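Local structure of N-acetylmuramoyl-L-alanine amidase (Peptoclostridium difficile, 4RN7) at residues Leu110-Thr113 / Val114-Thr117; Asn133-Val136 / Leu137-Ser140; Ile162-Lys165 / Tyr166-Gln169. The protein probably hydrolyses, with a bound zinc ion, the amide bond between N-acetylmuramic acid and L-alanine in peptidoglycan, this chain being its Amidase_3 catalytic domain. One frame throughout, in Å; residues are numbered along the deposited sequence.

All three contacts are local, contact 1 within a helix and contacts 2 and 3 at a helix start of the same Amidase_3 domain, and they follow one another along the chain. Contact 2 lies nearest the metal: the side chain of Phe134 is about 6 Å from the zinc ion, which His12, Glu28 and His82 bind. Contact 1, in helix 107-122, is further away, with the side chain of Gln115 about 12 Å from that of His82. Contact 3 opens helix 164-185, which packs beside helix 107-122, so contacts 1 and 3 approach to about 7 Å at their nearest atoms. Contacts 2 and 3 lie on opposite sides of the chain's centre, their own centres about 28 Å apart.

Contact 1. Residues Leu110-Thr113 / Val114-Thr117; sequences LAQT and VQST
Leu110-Thr113 and Val114-Thr117 are successive turns of one alpha-helix, 107-122, the crossover helix of the beta-alpha-beta unit that joins strands 95-99 and 126-131. Four i to i+4 backbone bonds tie the turns together, from Val114, Gln115, Ser116 and Thr117 N back to the carbonyls of Leu110, Ala111, Gln112 and Thr113. The first of them, Val114 N to Leu110 O, is 3.0 Å long and nearly straight.

On the buried face Leu110 and Val114 lie side by side and point the same way, with Leu110 CD1 3.9 Å from Val114 CG2. Val114 CG1 stands anti to the backbone N (chi1 166°), which leaves CG2 as the methyl turned back to the preceding turn, 3.4 Å from Leu110 O. Both side chains also pack on Ile145 of strand 144-151, and helix 164-185 covers them with Tyr181 and Val178.

The polar contacts sit further round the helix. Gln112 is bent at chi2, folding its amide along the helix until NE2 donates to Ser116 OG over 2.9 Å. That bond is well bent, 131° at the hydrogen, and the hydroxyl oxygen lies 30° out of the amide plane. Gln115 instead turns its amide toward the sheet, where OE1 bonds Thr97 and NE2 bonds Ile95 O and Asp126; three bonds thus fix the rotation of a buried polar group.

Thr113 sends its own hydroxyl back to Glu109 O, and Thr117 repeats this one turn later. Thr113 O therefore takes two donors from the same residue, Thr117 N at 3.0 Å and Thr117 OG1 at 2.7 Å, which reach it from opposite faces of the carbonyl plane.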
loop_
_atom_site.group_PDB
_atom_site.type_symbol
_atom_site.label_atom_id
_atom_site.label_comp_id
_atom_site.label_asym_id
_atom_site.label_seq_id
_atom_site.Cartn_x
_atom_site.Cartn_y
_atom_site.Cartn_z
ATOM N N LEU A 110 -5.983 1.019 -11.740
ATOM C CA LEU A 110 -5.300 1.701 -10.639
ATOM C C LEU A 110 -4.008 0.971 -10.267
ATOM O O LEU A 110 -2.962 1.592 -10.079
ATOM C CB LEU A 110 -6.226 1.792 -9.417
ATOM C CG LEU A 110 -5.632 2.281 -8.091
ATOM C CD1 LEU A 110 -5.097 3.709 -8.203
ATOM C CD2 LEU A 110 -6.665 2.179 -6.972
ATOM N N ALA A 111 -4.093 -0.355 -10.174
ATOM C CA ALA A 111 -2.946 -1.189 -9.839
ATOM C C ALA A 111 -1.812 -1.025 -10.846
ATOM O O ALA A 111 -0.653 -0.875 -10.459
ATOM C CB ALA A 111 -3.365 -2.656 -9.743
ATOM N N GLN A 112 -2.136 -1.071 -12.135
ATOM C CA GLN A 112 -1.096 -0.969 -13.153
ATOM C C GLN A 112 -0.438 0.413 -13.154
ATOM O O GLN A 112 0.786 0.529 -13.273
ATOM C CB GLN A 112 -1.643 -1.304 -14.542
ATOM C CG GLN A 112 -0.558 -1.383 -15.612
ATOM C CD GLN A 112 0.485 -2.457 -15.318
ATOM O OE1 GLN A 112 0.284 -3.629 -15.634
ATOM N NE2 GLN A 112 1.603 -2.058 -14.707
ATOM N N THR A 113 -1.252 1.458 -13.021
ATOM C CA THR A 113 -0.738 2.824 -13.026
ATOM C C THR A 113 0.194 3.060 -11.832
ATOM O O THR A 113 1.317 3.557 -12.001
ATOM C CB THR A 113 -1.886 3.849 -13.055
ATOM O OG1 THR A 113 -2.656 3.647 -14.245
ATOM C CG2 THR A 113 -1.350 5.269 -13.046
ATOM N N VAL A 114 -0.264 2.686 -10.641
ATOM C CA VAL A 114 0.559 2.810 -9.438
ATOM C C VAL A 114 1.829 1.955 -9.542
ATOM O O VAL A 114 2.936 2.452 -9.317
ATOM C CB VAL A 114 -0.244 2.484 -8.170
ATOM C CG1 VAL A 114 0.685 2.281 -6.972
ATOM C CG2 VAL A 114 -1.254 3.607 -7.884
ATOM N N GLN A 115 1.675 0.685 -9.910
ATOM C CA GLN A 115 2.839 -0.202 -10.081
ATOM C C GLN A 115 3.891 0.345 -11.052
ATOM O O GLN A 115 5.084 0.378 -10.730
ATOM C CB GLN A 115 2.391 -1.599 -10.520
ATOM C CG GLN A 115 3.537 -2.556 -10.843
ATOM C CD GLN A 115 4.196 -3.119 -9.597
ATOM O OE1 GLN A 115 3.627 -3.081 -8.506
ATOM N NE2 GLN A 115 5.406 -3.654 -9.759
ATOM N N SER A 116 3.461 0.777 -12.234
ATOM C CA SER A 116 4.398 1.312 -13.214
ATOM C C SER A 116 5.092 2.578 -12.720
ATOM O O SER A 116 6.273 2.788 -12.986
ATOM C CB SER A 116 3.686 1.576 -14.537
ATOM O OG SER A 116 3.240 0.361 -15.100
ATOM N N THR A 117 4.358 3.413 -11.992
ATOM C CA THR A 117 4.915 4.668 -11.507
ATOM C C THR A 117 5.950 4.401 -10.406
ATOM O O THR A 117 7.020 5.027 -10.379
ATOM C CB THR A 117 3.801 5.605 -11.004
ATOM O OG1 THR A 117 2.847 5.804 -12.059
ATOM C CG2 THR A 117 4.387 6.950 -10.607
#

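Contact 2. Residues Asn133-Val136 / Leu137-Ser140; sequences NFEV and LRES
Backbone bonds draw Leu137-Ser140 back onto Asn133-Val136. Arg138 N donates to Phe134 O over 2.9 Å, and Glu139 N donates to Glu135 O. Leu137 N adds a weak bond to the same Phe134 carbonyl. Ser140 OG lies 2.6 Å from Val136 O and 3.0 Å from Leu137 O, two acceptors for one proton, and Ser140 N reaches Val136 O weakly.

The bonds to Phe134 O and Glu135 O belong to the short helix 135-139 of the amidase domain, which has Phe134 at its N-cap and in the chain follows strand 126-131 and precedes strand 144-151. Phe134 faces the zinc site: its ring meets that of the zinc ligand His82, the planes at about 80°.

The charged contacts centre on Arg138. Its chain bends at chi3 (69°), laying the guanidinium over Glu135, whose CA lies 3.7 Å above the guanidinium plane, offset toward its rim. NE makes a salt bridge in the guanidinium plane to Glu139 OE2, 2.9 Å away and met on its anti side. Glu135 OE2 stays 4.1 Å from Arg138 NH2, beyond a salt bridge but near enough that the two charges probably attract.

Among the looser contacts, the Asn133 amide crosses the aliphatic part of Arg138, with OD1 3.6 Å from Arg138 CD. Phe134 CB and Leu137 CG meet at 4.3 Å; Phe134 also touches Leu146, and Leu137 touches Ala144, of strand 144-151.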
loop_
_atom_site.group_PDB
_atom_site.type_symbol
_atom_site.label_atom_id
_atom_site.label_comp_id
_atom_site.label_asym_id
_atom_site.label_seq_id
_atom_site.Cartn_x
_atom_site.Cartn_y
_atom_site.Cartn_z
ATOM N N ASN A 133 -7.542 -12.327 -3.515
ATOM C CA ASN A 133 -8.832 -12.264 -2.829
ATOM C C ASN A 133 -8.778 -11.715 -1.396
ATOM O O ASN A 133 -9.732 -11.892 -0.631
ATOM C CB ASN A 133 -9.477 -13.652 -2.824
ATOM C CG ASN A 133 -10.990 -13.596 -2.936
ATOM O OD1 ASN A 133 -11.543 -12.739 -3.624
ATOM N ND2 ASN A 133 -11.667 -14.518 -2.259
ATOM N N PHE A 134 -7.675 -11.054 -1.043
ATOM C CA PHE A 134 -7.496 -10.443 0.280
ATOM C C PHE A 134 -8.746 -9.673 0.713
ATOM O O PHE A 134 -9.263 -8.842 -0.039
ATOM C CB PHE A 134 -6.284 -9.507 0.241
ATOM C CG PHE A 134 -5.893 -8.938 1.583
ATOM C CD1 PHE A 134 -5.467 -9.775 2.615
ATOM C CD2 PHE A 134 -5.910 -7.565 1.799
ATOM C CE1 PHE A 134 -5.085 -9.249 3.845
ATOM C CE2 PHE A 134 -5.523 -7.026 3.031
ATOM C CZ PHE A 134 -5.115 -7.870 4.051
ATOM N N GLU A 135 -9.235 -9.964 1.918
ATOM C CA GLU A 135 -10.544 -9.475 2.357
ATOM C C GLU A 135 -10.712 -7.955 2.236
ATOM O O GLU A 135 -11.783 -7.480 1.828
ATOM C CB GLU A 135 -10.854 -9.946 3.786
ATOM C CG GLU A 135 -12.239 -9.522 4.282
ATOM C CD GLU A 135 -12.632 -10.162 5.598
ATOM O OE1 GLU A 135 -11.829 -10.928 6.170
ATOM O OE2 GLU A 135 -13.760 -9.899 6.057
ATOM N N VAL A 136 -9.662 -7.200 2.558
ATOM C CA VAL A 136 -9.750 -5.739 2.479
ATOM C C VAL A 136 -10.035 -5.269 1.050
ATOM O O VAL A 136 -10.787 -4.308 0.839
ATOM C CB VAL A 136 -8.508 -5.041 3.061
ATOM C CG1 VAL A 136 -8.652 -3.533 2.980
ATOM C CG2 VAL A 136 -8.307 -5.451 4.512
ATOM N N LEU A 137 -9.463 -5.964 0.068
ATOM C CA LEU A 137 -9.727 -5.653 -1.326
ATOM C C LEU A 137 -11.108 -6.154 -1.720
ATOM O O LEU A 137 -11.879 -5.448 -2.380
ATOM C CB LEU A 137 -8.683 -6.321 -2.227
ATOM C CG LEU A 137 -7.220 -5.965 -1.950
ATOM C CD1 LEU A 137 -6.294 -6.656 -2.952
ATOM C CD2 LEU A 137 -7.013 -4.462 -1.986
ATOM N N ARG A 138 -11.401 -7.389 -1.322
ATOM C CA ARG A 138 -12.630 -8.061 -1.721
ATOM C C ARG A 138 -13.890 -7.355 -1.233
ATOM O O ARG A 138 -14.873 -7.246 -1.979
ATOM C CB ARG A 138 -12.610 -9.507 -1.222
ATOM C CG ARG A 138 -13.779 -10.334 -1.711
ATOM C CD ARG A 138 -13.794 -11.709 -1.074
ATOM N NE ARG A 138 -14.106 -11.638 0.350
ATOM C CZ ARG A 138 -13.318 -12.112 1.310
ATOM N NH1 ARG A 138 -12.168 -12.695 0.999
ATOM N NH2 ARG A 138 -13.677 -12.007 2.582
ATOM N N GLU A 139 -13.858 -6.871 0.007
ATOM C CA GLU A 139 -15.058 -6.332 0.638
ATOM C C GLU A 139 -15.138 -4.806 0.634
ATOM O O GLU A 139 -16.117 -4.243 1.124
ATOM C CB GLU A 139 -15.204 -6.868 2.067
ATOM C CG GLU A 139 -15.231 -8.395 2.164
ATOM C CD GLU A 139 -16.450 -9.016 1.514
ATOM O OE1 GLU A 139 -17.437 -8.294 1.273
ATOM O OE2 GLU A 139 -16.423 -10.233 1.240
ATOM N N SER A 140 -14.128 -4.138 0.074
ATOM C CA SER A 140 -14.219 -2.686 -0.117
ATOM C C SER A 140 -15.015 -2.333 -1.385
ATOM O O SER A 140 -15.031 -3.103 -2.355
ATOM C CB SER A 140 -12.829 -2.044 -0.130
ATOM O OG SER A 140 -11.950 -2.769 -0.968
#

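Contact 3. Residues Ile162-Lys165 / Tyr166-Gln169; sequences INEK and YQDQ
Tyr166 is the first residue of Tyr166-Gln169 to meet Ile162-Lys165, and it does so at the N-terminus of helix 164-185. Its N donates to the side-chain carbonyl of Asn163, the N-cap residue. Tyr166 N to Asn163 OD1 is 3.2 Å, with 153° at the hydrogen, and the donor lies in the carbonyl plane on a lone pair. Asn163 holds CG anti to its own N (chi1 -174°), which places OD1 over the first turn; Lys165 N is near enough there to give it a second, weak bond. The two side chains cross at about a right angle, Asn163 CB touching Tyr166 CB at 4.0 Å, while the tyrosine leads away to pack on Val122 and Val124.

Gln167 begins the regular backbone pattern, its N donating to Asn163 O over 2.9 Å. Its extended chain starts alongside that carbonyl, with CG 3.4 Å from Asn163 O. The buried amide at its end is bound elsewhere: NE2 donates to Ile161 O and Gln34, and OE1 accepts from Lys38 of helix 28-44.

Asp168 N continues with a bond to Glu164 O, and Gln169 N follows with one to Lys165 O, 3.0 Å long. The acids of the Glu164-Asp168 pair reach separate lysines of helix 28-44: Glu164 forms a salt bridge with Lys38, and Asp168 with Lys42.

The side-chain oxygen of Asn163 thus serves amide N-H groups of the first turn, which have no preceding helical carbonyl to bond. Glu164, in the first turn, carries a negative charge that would probably suit the positive end of the helix dipole, although its bridge to Lys38 partly offsets it, while the lysine bridges join the start of this helix to helix 28-44.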
loop_
_atom_site.group_PDB
_atom_site.type_symbol
_atom_site.label_atom_id
_atom_site.label_comp_id
_atom_site.label_asym_id
_atom_site.label_seq_id
_atom_site.Cartn_x
_atom_site.Cartn_y
_atom_site.Cartn_z
ATOM N N ILE A 162 13.861 -0.082 5.311
ATOM C CA ILE A 162 14.063 0.696 6.546
ATOM C C ILE A 162 14.613 2.101 6.310
ATOM O O ILE A 162 14.624 2.935 7.221
ATOM C CB ILE A 162 15.000 -0.027 7.539
ATOM C CG1 ILE A 162 16.434 -0.111 6.995
ATOM C CG2 ILE A 162 14.445 -1.396 7.878
ATOM C CD1 ILE A 162 17.413 -0.866 7.908
ATOM N N ASN A 163 15.070 2.356 5.089
ATOM C CA ASN A 163 15.760 3.602 4.767
ATOM C C ASN A 163 14.771 4.712 4.438
ATOM O O ASN A 163 13.866 4.529 3.626
ATOM C CB ASN A 163 16.693 3.372 3.579
ATOM C CG ASN A 163 17.552 4.572 3.274
ATOM O OD1 ASN A 163 17.094 5.538 2.673
ATOM N ND2 ASN A 163 18.815 4.507 3.667
ATOM N N GLU A 164 14.951 5.865 5.074
ATOM C CA GLU A 164 13.983 6.946 4.988
ATOM C C GLU A 164 13.912 7.552 3.591
ATOM O O GLU A 164 12.841 7.947 3.131
ATOM C CB GLU A 164 14.329 8.020 6.020
ATOM C CG GLU A 164 14.197 7.549 7.466
ATOM C CD GLU A 164 12.818 7.813 8.052
ATOM O OE1 GLU A 164 12.144 8.759 7.589
ATOM O OE2 GLU A 164 12.415 7.080 8.981
ATOM N N LYS A 165 15.053 7.633 2.916
ATOM C CA LYS A 165 15.073 8.236 1.592
ATOM C C LYS A 165 14.393 7.297 0.600
ATOM O O LYS A 165 13.717 7.738 -0.328
ATOM C CB LYS A 165 16.506 8.624 1.178
ATOM C CG LYS A 165 16.852 10.088 1.542
ATOM C CD LYS A 165 18.353 10.352 1.629
ATOM C CE LYS A 165 18.639 11.796 2.037
ATOM N NZ LYS A 165 18.373 12.769 0.935
ATOM N N TYR A 166 14.533 5.998 0.836
ATOM C CA TYR A 166 13.865 5.006 0.021
ATOM C C TYR A 166 12.359 5.051 0.286
ATOM O O TYR A 166 11.555 4.973 -0.640
ATOM C CB TYR A 166 14.388 3.624 0.363
ATOM C CG TYR A 166 13.824 2.556 -0.516
ATOM C CD1 TYR A 166 14.322 2.367 -1.797
ATOM C CD2 TYR A 166 12.790 1.738 -0.078
ATOM C CE1 TYR A 166 13.815 1.395 -2.615
ATOM C CE2 TYR A 166 12.276 0.750 -0.899
ATOM C CZ TYR A 166 12.795 0.589 -2.161
ATOM O OH TYR A 166 12.311 -0.381 -3.001
ATOM N N GLN A 167 11.974 5.164 1.547
ATOM C CA GLN A 167 10.552 5.269 1.853
ATOM C C GLN A 167 9.960 6.509 1.189
ATOM O O GLN A 167 8.827 6.486 0.716
ATOM C CB GLN A 167 10.328 5.313 3.361
ATOM C CG GLN A 167 10.543 3.966 4.053
ATOM C CD GLN A 167 10.321 4.079 5.548
ATOM O OE1 GLN A 167 9.898 5.122 6.037
ATOM N NE2 GLN A 167 10.611 3.015 6.278
ATOM N N ASP A 168 10.737 7.585 1.144
ATOM C CA ASP A 168 10.266 8.834 0.556
ATOM C C ASP A 168 10.040 8.709 -0.953
ATOM O O ASP A 168 9.033 9.176 -1.483
ATOM C CB ASP A 168 11.272 9.946 0.844
ATOM C CG ASP A 168 10.784 11.294 0.393
ATOM O OD1 ASP A 168 9.895 11.851 1.066
ATOM O OD2 ASP A 168 11.294 11.800 -0.629
ATOM N N GLN A 169 10.993 8.080 -1.629
ATOM C CA GLN A 169 10.895 7.850 -3.066
ATOM C C GLN A 169 9.706 6.968 -3.383
ATOM O O GLN A 169 8.961 7.243 -4.316
ATOM C CB GLN A 169 12.142 7.155 -3.578
ATOM C CG GLN A 169 13.395 7.976 -3.529
ATOM C CD GLN A 169 14.546 7.234 -4.163
ATOM O OE1 GLN A 169 14.844 7.419 -5.346
ATOM N NE2 GLN A 169 15.191 6.373 -3.383
#